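Local structure of serine-rich secreted cell wall anchored (LPXTG-motif ) protein (5NXK) at residues V203-N208 with E237-K242; A175-N180 with A209-E214. The protein is a serine-rich repeat adhesin of the cell surface, whose beta-solenoid domain probably helps the gut bacterium Lactobacillus reuteri attach to its host. All blocks are in the same frame, centred on the assembly; numbering follows the deposited sequence.

Interaction 1: V203-N208 with E237-K242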
loop_
_atom_site.group_PDB
_atom_site.type_symbol
_atom_site.label_atom_id
_atom_site.label_comp_id
_atom_site.label_asym_id
_atom_site.label_seq_id
_atom_site.Cartn_x
_atom_site.Cartn_y
_atom_site.Cartn_z
ATOM N N VAL A 203 -2.338 5.311 -8.380
ATOM C CA VAL A 203 -2.705 3.895 -8.324
ATOM C C VAL A 203 -2.946 3.400 -9.735
ATOM O O VAL A 203 -3.686 4.037 -10.489
ATOM C CB VAL A 203 -3.959 3.655 -7.479
ATOM C CG1 VAL A 203 -4.371 2.161 -7.517
ATOM C CG2 VAL A 203 -3.715 4.127 -6.045
ATOM N N THR A 204 -2.299 2.304 -10.122
ATOM C CA THR A 204 -2.567 1.733 -11.447
ATOM C C THR A 204 -3.070 0.307 -11.303
ATOM O O THR A 204 -2.702 -0.390 -10.360
ATOM C CB THR A 204 -1.327 1.707 -12.364
ATOM O OG1 THR A 204 -0.361 0.781 -11.834
ATOM C CG2 THR A 204 -0.703 3.083 -12.457
ATOM N N VAL A 205 -3.948 -0.105 -12.203
ATOM C CA VAL A 205 -4.357 -1.497 -12.281
ATOM C C VAL A 205 -3.978 -1.988 -13.686
ATOM O O VAL A 205 -4.475 -1.461 -14.686
ATOM C CB VAL A 205 -5.868 -1.673 -12.015
ATOM C CG1 VAL A 205 -6.251 -3.157 -12.053
ATOM C CG2 VAL A 205 -6.252 -1.056 -10.667
ATOM N N GLY A 206 -3.079 -2.968 -13.774
ATOM C CA GLY A 206 -2.486 -3.328 -15.058
ATOM C C GLY A 206 -3.410 -4.114 -15.987
ATOM O O GLY A 206 -4.511 -4.522 -15.586
ATOM N N ASN A 207 -2.972 -4.313 -17.231
ATOM C CA ASN A 207 -3.731 -5.119 -18.190
ATOM C C ASN A 207 -4.172 -6.445 -17.619
ATOM O O ASN A 207 -3.370 -7.149 -17.027
ATOM C CB ASN A 207 -2.928 -5.414 -19.453
ATOM C CG ASN A 207 -2.798 -4.229 -20.353
ATOM O OD1 ASN A 207 -2.963 -3.086 -19.932
ATOM N ND2 ASN A 207 -2.559 -4.496 -21.631
ATOM N N ASN A 208 -5.445 -6.782 -17.815
ATOM C CA ASN A 208 -5.992 -8.075 -17.408
ATOM C C ASN A 208 -5.837 -8.371 -15.930
ATOM O O ASN A 208 -5.903 -9.530 -15.524
ATOM C CB ASN A 208 -5.353 -9.206 -18.209
ATOM C CG ASN A 208 -5.571 -9.057 -19.694
ATOM O OD1 ASN A 208 -4.640 -8.749 -20.444
ATOM N ND2 ASN A 208 -6.808 -9.281 -20.135
ATOM N N GLU A 237 -6.411 -1.764 -20.013
ATOM C CA GLU A 237 -7.283 -2.609 -20.830
ATOM C C GLU A 237 -7.611 -3.939 -20.182
ATOM O O GLU A 237 -6.735 -4.599 -19.618
ATOM C CB GLU A 237 -6.691 -2.885 -22.212
ATOM C CG GLU A 237 -6.517 -1.660 -23.075
ATOM C CD GLU A 237 -6.127 -2.017 -24.496
ATOM O OE1 GLU A 237 -5.790 -3.199 -24.742
ATOM O OE2 GLU A 237 -6.138 -1.109 -25.358
ATOM N N ASN A 238 -8.892 -4.293 -20.246
ATOM C CA ASN A 238 -9.416 -5.563 -19.746
ATOM C C ASN A 238 -9.233 -5.797 -18.254
ATOM O O ASN A 238 -9.468 -6.897 -17.767
ATOM C CB ASN A 238 -8.804 -6.728 -20.531
ATOM C CG ASN A 238 -8.996 -6.573 -22.037
ATOM O OD1 ASN A 238 -10.065 -6.174 -22.496
ATOM N ND2 ASN A 238 -7.958 -6.871 -22.805
ATOM N N ALA A 239 -8.848 -4.767 -17.513
ATOM C CA ALA A 239 -8.786 -4.920 -16.064
ATOM C C ALA A 239 -10.200 -4.983 -15.473
ATOM O O ALA A 239 -11.154 -4.473 -16.062
ATOM C CB ALA A 239 -7.985 -3.797 -15.433
ATOM N N ALA A 240 -10.320 -5.660 -14.333
ATOM C CA ALA A 240 -11.563 -5.780 -13.582
ATOM C C ALA A 240 -11.383 -5.146 -12.209
ATOM O O ALA A 240 -10.503 -5.535 -11.442
ATOM C CB ALA A 240 -11.975 -7.249 -13.443
ATOM N N VAL A 241 -12.202 -4.154 -11.903
ATOM C CA VAL A 241 -12.117 -3.449 -10.636
ATOM C C VAL A 241 -13.456 -3.495 -9.922
ATOM O O VAL A 241 -14.490 -3.174 -10.514
ATOM C CB VAL A 241 -11.687 -1.984 -10.842
ATOM C CG1 VAL A 241 -11.827 -1.177 -9.538
ATOM C CG2 VAL A 241 -10.256 -1.908 -11.382
ATOM N N LYS A 242 -13.445 -3.891 -8.653
ATOM C CA LYS A 242 -14.666 -3.898 -7.859
ATOM C C LYS A 242 -14.362 -3.277 -6.520
ATOM O O LYS A 242 -13.542 -3.811 -5.776
ATOM C CB LYS A 242 -15.198 -5.318 -7.615
ATOM C CG LYS A 242 -15.640 -6.126 -8.807
ATOM C CD LYS A 242 -15.997 -7.530 -8.307
ATOM C CE LYS A 242 -17.018 -8.228 -9.181
ATOM N NZ LYS A 242 -16.403 -8.767 -10.418
HETATM O O HOH W 1 -5.267 -7.456 -22.534
#

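Interaction 2: A175-N180 with A209-E214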
loop_
_atom_site.group_PDB
_atom_site.type_symbol
_atom_site.label_atom_id
_atom_site.label_comp_id
_atom_site.label_asym_id
_atom_site.label_seq_id
_atom_site.Cartn_x
_atom_site.Cartn_y
_atom_site.Cartn_z
ATOM N N ALA A 175 -2.428 -9.591 -12.356
ATOM C CA ALA A 175 -2.545 -9.845 -10.923
ATOM C C ALA A 175 -3.998 -9.962 -10.483
ATOM O O ALA A 175 -4.905 -9.442 -11.142
ATOM C CB ALA A 175 -1.847 -8.755 -10.129
ATOM N N ASN A 176 -4.199 -10.639 -9.356
ATOM C CA ASN A 176 -5.483 -10.708 -8.676
ATOM C C ASN A 176 -5.266 -10.254 -7.235
ATOM O O ASN A 176 -4.763 -10.998 -6.381
ATOM C CB ASN A 176 -6.085 -12.111 -8.738
ATOM C CG ASN A 176 -6.404 -12.540 -10.160
ATOM O OD1 ASN A 176 -5.781 -13.453 -10.704
ATOM N ND2 ASN A 176 -7.363 -11.863 -10.780
ATOM N N VAL A 177 -5.563 -8.985 -7.007
ATOM C CA VAL A 177 -5.304 -8.366 -5.726
ATOM C C VAL A 177 -6.604 -8.113 -5.013
ATOM O O VAL A 177 -7.543 -7.560 -5.601
ATOM C CB VAL A 177 -4.521 -7.051 -5.896
ATOM C CG1 VAL A 177 -4.347 -6.343 -4.563
ATOM C CG2 VAL A 177 -3.169 -7.328 -6.557
ATOM N N VAL A 178 -6.637 -8.501 -3.745
ATOM C CA VAL A 178 -7.797 -8.348 -2.896
ATOM C C VAL A 178 -7.367 -7.596 -1.641
ATOM O O VAL A 178 -6.320 -7.889 -1.082
ATOM C CB VAL A 178 -8.403 -9.717 -2.507
ATOM C CG1 VAL A 178 -9.537 -9.538 -1.517
ATOM C CG2 VAL A 178 -8.893 -10.472 -3.754
ATOM N N LEU A 179 -8.129 -6.593 -1.225
ATOM C CA LEU A 179 -7.848 -5.956 0.050
ATOM C C LEU A 179 -9.110 -5.995 0.896
ATOM O O LEU A 179 -10.148 -5.445 0.513
ATOM C CB LEU A 179 -7.353 -4.523 -0.144
ATOM C CG LEU A 179 -6.802 -3.771 1.073
ATOM C CD1 LEU A 179 -5.876 -2.633 0.593
ATOM C CD2 LEU A 179 -7.887 -3.237 2.012
ATOM N N ASN A 180 -8.991 -6.641 2.053
ATOM C CA ASN A 180 -10.079 -6.798 3.003
ATOM C C ASN A 180 -9.844 -5.880 4.180
ATOM O O ASN A 180 -8.800 -5.944 4.806
ATOM C CB ASN A 180 -10.171 -8.253 3.463
ATOM C CG ASN A 180 -10.398 -9.211 2.308
ATOM O OD1 ASN A 180 -11.313 -9.018 1.504
ATOM N ND2 ASN A 180 -9.545 -10.227 2.195
ATOM N N ALA A 209 -5.639 -7.334 -15.124
ATOM C CA ALA A 209 -5.527 -7.534 -13.679
ATOM C C ALA A 209 -6.872 -7.340 -13.010
ATOM O O ALA A 209 -7.791 -6.780 -13.602
ATOM C CB ALA A 209 -4.511 -6.588 -13.084
ATOM N N SER A 210 -6.982 -7.779 -11.763
ATOM C CA SER A 210 -8.180 -7.520 -10.995
ATOM C C SER A 210 -7.801 -6.896 -9.649
ATOM O O SER A 210 -6.787 -7.249 -9.026
ATOM C CB SER A 210 -9.024 -8.799 -10.825
ATOM O OG SER A 210 -8.688 -9.525 -9.650
ATOM N N LEU A 211 -8.605 -5.926 -9.242
ATOM C CA LEU A 211 -8.462 -5.284 -7.949
ATOM C C LEU A 211 -9.815 -5.308 -7.279
ATOM O O LEU A 211 -10.785 -4.788 -7.821
ATOM C CB LEU A 211 -7.956 -3.849 -8.093
ATOM C CG LEU A 211 -7.986 -3.046 -6.783
ATOM C CD1 LEU A 211 -7.080 -3.703 -5.744
ATOM C CD2 LEU A 211 -7.554 -1.600 -7.004
ATOM N N THR A 212 -9.884 -5.937 -6.112
ATOM C CA THR A 212 -11.131 -6.037 -5.377
ATOM C C THR A 212 -10.961 -5.471 -3.966
ATOM O O THR A 212 -10.130 -5.945 -3.186
ATOM C CB THR A 212 -11.614 -7.500 -5.300
ATOM O OG1 THR A 212 -11.744 -8.034 -6.625
ATOM C CG2 THR A 212 -12.948 -7.585 -4.596
ATOM N N MET A 213 -11.738 -4.439 -3.657
ATOM C CA MET A 213 -11.743 -3.812 -2.341
ATOM C C MET A 213 -13.184 -3.535 -1.937
ATOM O O MET A 213 -13.664 -2.399 -1.971
ATOM C CB MET A 213 -10.877 -2.540 -2.316
ATOM C CG MET A 213 -9.520 -2.714 -2.981
ATOM S SD MET A 213 -8.259 -1.497 -2.471
ATOM C CE MET A 213 -8.951 -0.052 -3.237
ATOM N N GLU A 214 -13.873 -4.609 -1.565
ATOM C CA GLU A 214 -15.290 -4.545 -1.244
ATOM C C GLU A 214 -15.435 -4.388 0.261
ATOM O O GLU A 214 -15.615 -5.362 0.979
ATOM C CB GLU A 214 -15.991 -5.805 -1.746
ATOM C CG GLU A 214 -16.078 -5.835 -3.269
ATOM C CD GLU A 214 -16.728 -7.098 -3.803
ATOM O OE1 GLU A 214 -16.308 -8.210 -3.405
ATOM O OE2 GLU A 214 -17.640 -6.976 -4.643
HETATM O O HOH W 2 -9.200 -9.131 -7.265
HETATM O O HOH W 3 -12.405 -6.911 -0.839
#

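Interaction 1: V203-N208 with E237-K242
Asn208 and Glu237 meet through their backbones: Asn208 N donates to Glu237 O at 3.1 Å, a fairly straight bond (160° at the hydrogen) that arrives in the carbonyl plane. The same oxygen is also approached by Asn207 CA at 3.4 Å in a CA-H...O contact, so two neighbouring residues of the turn close on one acceptor. The Asn208 side chain lies alongside that of Asn238, both pointing the same way, with the amide planes 32° apart; ND2 of Asn208 rests 3.3 Å from CB of Asn238. Water 1 joins the two amides, donating to Asn208 OD1 and accepting from Asn238 ND2 at 2.8 Å. These are equivalent corners on successive coils of a right-handed parallel beta-solenoid, and Asn208 and Asn238 both adopt left-handed backbone angles there. Just inside the corner, Val205 packs into the core. Its CG1, anti to the backbone N (chi1 -178°), reaches Ala239 CB at 3.9 Å, while its CG2 meets Val241 CG2 at 4.2 Å, the two side chains crossing at a slant. Ala239 CB also sits 3.6 Å from Gly206 O. Asn236 ND2 donates a hydrogen bond to the carbonyl oxygen of Val205, while Glu237 makes a long, weak ion pair with Lys269.

Interaction 2: A175-N180 with A209-E214
Two successive coils of the parallel beta-solenoid lie side by side here, strands 176-180 and 210-214 running almost parallel, 11° apart, with axes 4.8 Å from each other. Four backbone bonds join them in regular parallel register: Ser210 N to Ala175 O (2.7 Å), Val177 N to Ser210 O, Thr212 N to Val177 O and Leu179 N to Thr212 O. Outward, Ser210 and Thr212 share water 2 with the backbone. It donates to Val177 O at 2.8 Å, which thus takes two bonds, and it is hydrogen-bonded to Thr212 OG1 at 2.8 Å as well as to Ser210 OG. Thr212 OG1 stands beside its own backbone N (chi1 -56°), which puts it next to that water. On the buried face, Val177 CG1 meets Leu211 CD1 at 4.0 Å, and further along Met213 SD lies 3.9 Å from Leu179 CB, its chain bent at the thioether. Strand 129-134 bonds to the backbone of Asn176, Val178 and Asn180, while Met213 touches Met243 of strand 240-244. Inside the coil, Val177 and Ala209 rest on Ile171 of strand 168-171, and Leu179 and Met213 reach Asp187 of strand 186-191.

In the fold
Interactions 1 and 2, with centres about 10 Å apart, share one coil of the solenoid, the one running through 203-214. The chain leaves strand 200-205, turns through Asn207 and Asn208 in interaction 1, and enters strand 210-214 of interaction 2 directly. That strand lies between its neighbours 176-181 and 240-244 in one parallel sheet, so interaction 2 covers one edge while 237-242 of interaction 1 takes the other: Ala240 N lies 2.9 Å from Ala209 O and Lys242 O 2.9 Å from Met213 N, both probable hydrogen bonds. Ala239 CB packs 3.5 Å from Ala209 O. Together they join three successive coils, interaction 1 at the corner between two sheets and interaction 2 along one of them.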